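Local coordinates for poly-beta-1,6-N-acetyl-D-glucosamine N-deacetylase (Aggregatibacter actinomycetemcomitans, PDB 4U10), which probably removes N-acetyl groups from poly-beta-1,6-N-acetyl-D-glucosamine through its zinc-binding polysaccharide deacetylase domain, at residues 144-156 with 162-174. Sequence-based numbering, arbitrary orientation. Where two conformers were deposited one is given.
With ZN (zinc ion), chain C.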
loop_
_atom_site.group_PDB
_atom_site.type_symbol
_atom_site.label_atom_id
_atom_site.label_comp_id
_atom_site.label_asym_id
_atom_site.label_seq_id
_atom_site.Cartn_x
_atom_site.Cartn_y
_atom_site.Cartn_z
ATOM N N HIS A 144 1.369 -1.720 5.965
ATOM C CA HIS A 144 1.001 -0.316 5.796
ATOM C C HIS A 144 0.848 0.272 7.204
ATOM O O HIS A 144 0.038 1.183 7.430
ATOM C CB HIS A 144 -0.327 -0.245 5.063
ATOM C CG HIS A 144 -0.628 1.048 4.355
ATOM N ND1 HIS A 144 0.309 1.796 3.668
ATOM C CD2 HIS A 144 -1.826 1.601 4.063
ATOM C CE1 HIS A 144 -0.290 2.793 3.059
ATOM N NE2 HIS A 144 -1.591 2.681 3.267
ATOM N N THR A 145 1.746 -0.165 8.092
ATOM C CA THR A 145 1.842 0.137 9.532
ATOM C C THR A 145 0.761 -0.622 10.260
ATOM O O THR A 145 -0.086 -1.188 9.623
ATOM C CB THR A 145 1.800 1.658 9.906
ATOM O OG1 THR A 145 0.459 2.115 9.777
ATOM C CG2 THR A 145 2.681 2.457 8.933
ATOM N N ASP A 146 0.930 -0.766 11.587
ATOM C CA ASP A 146 -0.078 -1.327 12.414
ATOM C C ASP A 146 -1.195 -0.294 12.687
ATOM O O ASP A 146 -2.357 -0.480 12.344
ATOM C CB ASP A 146 0.504 -1.901 13.736
ATOM C CG ASP A 146 -0.435 -2.954 14.348
ATOM O OD1 ASP A 146 -1.011 -3.778 13.573
ATOM O OD2 ASP A 146 -0.531 -2.987 15.586
ATOM N N ASN A 147 -0.824 0.772 13.328
ATOM C CA ASN A 147 -1.747 1.845 13.672
ATOM C C ASN A 147 -1.111 3.249 13.519
ATOM O O ASN A 147 -1.250 4.109 14.372
ATOM C CB ASN A 147 -2.268 1.626 15.080
ATOM C CG ASN A 147 -3.340 2.615 15.454
ATOM O OD1 ASN A 147 -4.015 3.097 14.612
ATOM N ND2 ASN A 147 -3.432 2.955 16.690
ATOM N N LEU A 148 -0.400 3.473 12.407
ATOM C CA LEU A 148 0.175 4.789 12.080
ATOM C C LEU A 148 -0.330 5.369 10.737
ATOM O O LEU A 148 0.357 6.183 10.066
ATOM C CB LEU A 148 1.710 4.711 12.168
ATOM C CG LEU A 148 2.346 4.429 13.537
ATOM C CD1 LEU A 148 3.828 4.138 13.395
ATOM C CD2 LEU A 148 2.084 5.513 14.595
ATOM N N HIS A 149 -1.568 5.008 10.385
ATOM C CA HIS A 149 -2.211 5.517 9.200
ATOM C C HIS A 149 -3.173 6.581 9.664
ATOM O O HIS A 149 -4.384 6.479 9.436
ATOM C CB HIS A 149 -2.985 4.427 8.534
ATOM C CG HIS A 149 -3.271 4.684 7.099
ATOM N ND1 HIS A 149 -4.147 5.643 6.661
ATOM C CD2 HIS A 149 -2.763 4.111 5.985
ATOM C CE1 HIS A 149 -4.162 5.666 5.349
ATOM N NE2 HIS A 149 -3.371 4.704 4.913
ATOM N N HIS A 150 -2.647 7.519 10.443
ATOM C CA HIS A 150 -3.448 8.644 11.023
ATOM C C HIS A 150 -2.488 9.796 11.256
ATOM O O HIS A 150 -1.264 9.625 11.091
ATOM C CB HIS A 150 -4.160 8.257 12.323
ATOM C CG HIS A 150 -3.228 7.841 13.437
ATOM N ND1 HIS A 150 -2.582 8.739 14.254
ATOM C CD2 HIS A 150 -2.791 6.622 13.822
ATOM C CE1 HIS A 150 -1.839 8.092 15.130
ATOM N NE2 HIS A 150 -1.966 6.803 14.901
ATOM N N GLY A 151 -3.020 10.966 11.593
ATOM C CA GLY A 151 -2.222 12.075 12.067
ATOM C C GLY A 151 -1.891 12.086 13.547
ATOM O O GLY A 151 -2.547 11.437 14.370
ATOM N N VAL A 152 -0.838 12.823 13.869
ATOM C CA VAL A 152 -0.553 13.256 15.241
ATOM C C VAL A 152 -0.456 14.778 15.278
ATOM O O VAL A 152 -0.051 15.443 14.289
ATOM C CB VAL A 152 0.772 12.704 15.735
ATOM C CG1 VAL A 152 0.731 11.186 15.792
ATOM C CG2 VAL A 152 1.904 13.200 14.846
ATOM N N ARG A 153 -0.792 15.357 16.421
ATOM C CA ARG A 153 -0.547 16.795 16.596
ATOM C C ARG A 153 0.952 17.004 16.531
ATOM O O ARG A 153 1.726 16.338 17.216
ATOM C CB ARG A 153 -1.142 17.235 17.911
ATOM C CG ARG A 153 -1.195 18.742 18.071
ATOM C CD ARG A 153 -1.885 19.105 19.372
ATOM N NE ARG A 153 -1.484 20.422 19.868
ATOM C CZ ARG A 153 -1.607 20.801 21.146
ATOM N NH1 ARG A 153 -2.113 19.982 22.067
ATOM N NH2 ARG A 153 -1.213 22.013 21.522
ATOM N N ALA A 154 1.393 17.887 15.662
ATOM C CA ALA A 154 2.838 18.043 15.415
ATOM C C ALA A 154 3.445 19.361 15.972
ATOM O O ALA A 154 4.656 19.621 15.803
ATOM C CB ALA A 154 3.066 17.999 13.927
ATOM N N ASN A 155 2.583 20.218 16.526
ATOM C CA ASN A 155 3.016 21.446 17.171
ATOM C C ASN A 155 2.022 22.048 18.201
ATOM O O ASN A 155 0.879 21.594 18.341
ATOM C CB ASN A 155 3.543 22.459 16.125
ATOM C CG ASN A 155 2.458 23.223 15.387
ATOM O OD1 ASN A 155 1.356 23.464 15.890
ATOM N ND2 ASN A 155 2.803 23.705 14.195
ATOM N N PRO A 156 2.471 23.069 18.967
ATOM C CA PRO A 156 1.495 23.619 19.949
ATOM C C PRO A 156 0.279 24.338 19.349
ATOM O O PRO A 156 -0.752 24.448 20.023
ATOM C CB PRO A 156 2.328 24.564 20.823
ATOM C CG PRO A 156 3.780 24.358 20.442
ATOM C CD PRO A 156 3.821 23.645 19.109
ATOM N N PRO A 162 1.237 13.307 9.292
ATOM C CA PRO A 162 1.184 11.845 9.348
ATOM C C PRO A 162 2.069 11.351 10.433
ATOM O O PRO A 162 3.213 11.729 10.492
ATOM C CB PRO A 162 1.728 11.410 7.954
ATOM C CG PRO A 162 1.415 12.514 7.048
ATOM C CD PRO A 162 1.354 13.784 7.900
ATOM N N ALA A 163 1.540 10.486 11.279
ATOM C CA ALA A 163 2.224 9.961 12.422
ATOM C C ALA A 163 3.600 9.353 12.155
ATOM O O ALA A 163 4.453 9.370 13.025
ATOM C CB ALA A 163 1.317 8.920 13.145
ATOM N N VAL A 164 3.805 8.770 10.985
ATOM C CA VAL A 164 5.065 8.166 10.653
ATOM C C VAL A 164 6.190 9.213 10.621
ATOM O O VAL A 164 7.305 8.894 11.004
ATOM C CB VAL A 164 4.978 7.420 9.294
ATOM C CG1 VAL A 164 6.357 7.036 8.760
ATOM C CG2 VAL A 164 4.189 6.155 9.447
ATOM N N VAL A 165 5.890 10.447 10.215
ATOM C CA VAL A 165 6.960 11.365 9.805
ATOM C C VAL A 165 7.164 12.566 10.711
ATOM O O VAL A 165 7.960 13.449 10.344
ATOM C CB VAL A 165 6.822 11.868 8.348
ATOM C CG1 VAL A 165 6.941 10.706 7.376
ATOM C CG2 VAL A 165 5.538 12.656 8.105
ATOM N N ALA A 166 6.510 12.587 11.882
ATOM C CA ALA A 166 6.542 13.751 12.788
ATOM C C ALA A 166 6.561 13.308 14.239
ATOM O O ALA A 166 5.681 12.552 14.613
ATOM C CB ALA A 166 5.284 14.589 12.548
ATOM N N PRO A 167 7.574 13.746 15.052
ATOM C CA PRO A 167 7.402 13.603 16.468
ATOM C C PRO A 167 6.102 14.291 16.908
ATOM O O PRO A 167 5.773 15.372 16.445
ATOM C CB PRO A 167 8.625 14.309 17.057
ATOM C CG PRO A 167 9.628 14.414 15.936
ATOM C CD PRO A 167 8.711 14.652 14.755
ATOM N N GLU A 168 5.378 13.611 17.774
ATOM C CA GLU A 168 4.186 14.061 18.373
ATOM C C GLU A 168 4.384 15.110 19.480
ATOM O O GLU A 168 5.280 15.013 20.293
ATOM C CB GLU A 168 3.494 12.856 18.963
ATOM C CG GLU A 168 2.050 13.133 19.270
ATOM C CD GLU A 168 1.290 11.907 19.771
ATOM O OE1 GLU A 168 1.868 10.825 20.108
ATOM O OE2 GLU A 168 0.086 12.031 19.746
ATOM N N TYR A 169 3.481 16.070 19.471
ATOM C CA TYR A 169 3.354 17.064 20.476
ATOM C C TYR A 169 2.104 16.740 21.279
ATOM O O TYR A 169 1.021 16.825 20.762
ATOM C CB TYR A 169 3.196 18.435 19.828
ATOM C CG TYR A 169 3.252 19.520 20.853
ATOM C CD1 TYR A 169 4.486 20.068 21.254
ATOM C CD2 TYR A 169 2.102 19.981 21.452
ATOM C CE1 TYR A 169 4.559 21.055 22.240
ATOM C CE2 TYR A 169 2.151 20.956 22.459
ATOM C CZ TYR A 169 3.385 21.490 22.835
ATOM O OH TYR A 169 3.429 22.489 23.778
ATOM N N LYS A 170 2.294 16.299 22.503
ATOM C CA LYS A 170 1.207 15.971 23.448
ATOM C C LYS A 170 1.766 16.211 24.839
ATOM O O LYS A 170 3.005 16.222 25.049
ATOM C CB LYS A 170 0.750 14.523 23.291
ATOM C CG LYS A 170 1.857 13.540 23.497
ATOM C CD LYS A 170 1.385 12.104 23.445
ATOM C CE LYS A 170 2.591 11.233 23.689
ATOM N NZ LYS A 170 3.742 11.464 22.786
ATOM N N ASN A 171 0.858 16.398 25.787
ATOM C CA ASN A 171 1.219 16.756 27.162
ATOM C C ASN A 171 2.104 17.998 27.172
ATOM O O ASN A 171 3.047 18.082 27.927
ATOM C CB ASN A 171 1.933 15.602 27.839
ATOM C CG ASN A 171 1.147 14.300 27.821
ATOM O OD1 ASN A 171 -0.097 14.251 27.936
ATOM N ND2 ASN A 171 1.879 13.227 27.705
ATOM N N ASN A 172 1.828 18.926 26.266
ATOM C CA ASN A 172 2.557 20.177 26.131
ATOM C C ASN A 172 4.063 20.000 25.856
ATOM O O ASN A 172 4.886 20.789 26.291
ATOM C CB ASN A 172 2.271 21.079 27.346
ATOM C CG ASN A 172 0.835 21.609 27.349
ATOM O OD1 ASN A 172 0.081 21.385 28.295
ATOM N ND2 ASN A 172 0.452 22.306 26.275
ATOM N N ARG A 173 4.422 18.953 25.108
ATOM C CA ARG A 173 5.810 18.792 24.704
ATOM C C ARG A 173 5.966 17.935 23.494
ATOM O O ARG A 173 5.045 17.148 23.169
ATOM C CB ARG A 173 6.635 18.135 25.807
ATOM C CG ARG A 173 6.529 16.634 25.865
ATOM C CD ARG A 173 7.668 16.066 26.648
ATOM N NE ARG A 173 7.554 16.433 28.052
ATOM C CZ ARG A 173 8.414 16.043 29.000
ATOM N NH1 ARG A 173 9.455 15.276 28.706
ATOM N NH2 ARG A 173 8.211 16.429 30.263
ATOM N N TYR A 174 7.155 18.066 22.883
ATOM C CA TYR A 174 7.554 17.194 21.765
ATOM C C TYR A 174 8.172 15.894 22.264
ATOM O O TYR A 174 8.939 15.833 23.229
ATOM C CB TYR A 174 8.542 17.901 20.794
ATOM C CG TYR A 174 8.002 19.098 20.094
ATOM C CD1 TYR A 174 7.375 18.978 18.885
ATOM C CD2 TYR A 174 8.125 20.390 20.641
ATOM C CE1 TYR A 174 6.870 20.078 18.235
ATOM C CE2 TYR A 174 7.592 21.491 20.001
ATOM C CZ TYR A 174 6.989 21.348 18.786
ATOM O OH TYR A 174 6.471 22.419 18.065
HETATM ZN ZN ZN C . -3.040 4.165 2.953
HETATM O O HOH W 1 1.679 8.289 8.688
HETATM O O HOH W 2 -1.401 13.826 18.614
HETATM O O HOH W 3 6.539 17.722 15.361
HETATM O O HOH W 4 -2.099 5.258 1.751
#
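Tyr169 packs against Pro156 and Arg153 at the outer end of a beta hairpin, 151-153 with 160-162, that grows from the zinc-binding loop of this polysaccharide deacetylase domain. Pro156 lies over one face of the Tyr169 ring, with CG 4.1 Å from the centroid, a CH-pi contact. Arg153 runs alongside, CG anti to the backbone N (chi1 -169°) and the chain extended, which brings NH2 to 3.6 Å from Tyr169 CE2. The guanidinium and ring planes are 62° apart. Hydrogen bonds from Arg153 NE to Asn155 O and from Arg153 NH2 to Pro156 O hold the guanidinium in place. A nearly straight hydrogen bond from Tyr169 N to Arg153 O ties the two segments here.

Nearer the zinc, Ala163 CB packs 3.5 Å from Val152 CG1 and also covers a face of the His150 ring. Ala163 N donates to His150 O, in the carbonyl plane. Leu148 CD2 and Val164 CG2 extend this apolar patch, and Leu148 and Thr145 also touch helix 177-199, whose Arg183 hydrogen-bonds to the carbonyls of Ala163 and Ala166. His144 and His149 bind the zinc with Asp75. Between them, Thr145 OG1 donates to His144 O; it also accepts from Leu148 N at 3.1 Å, which makes an ST motif.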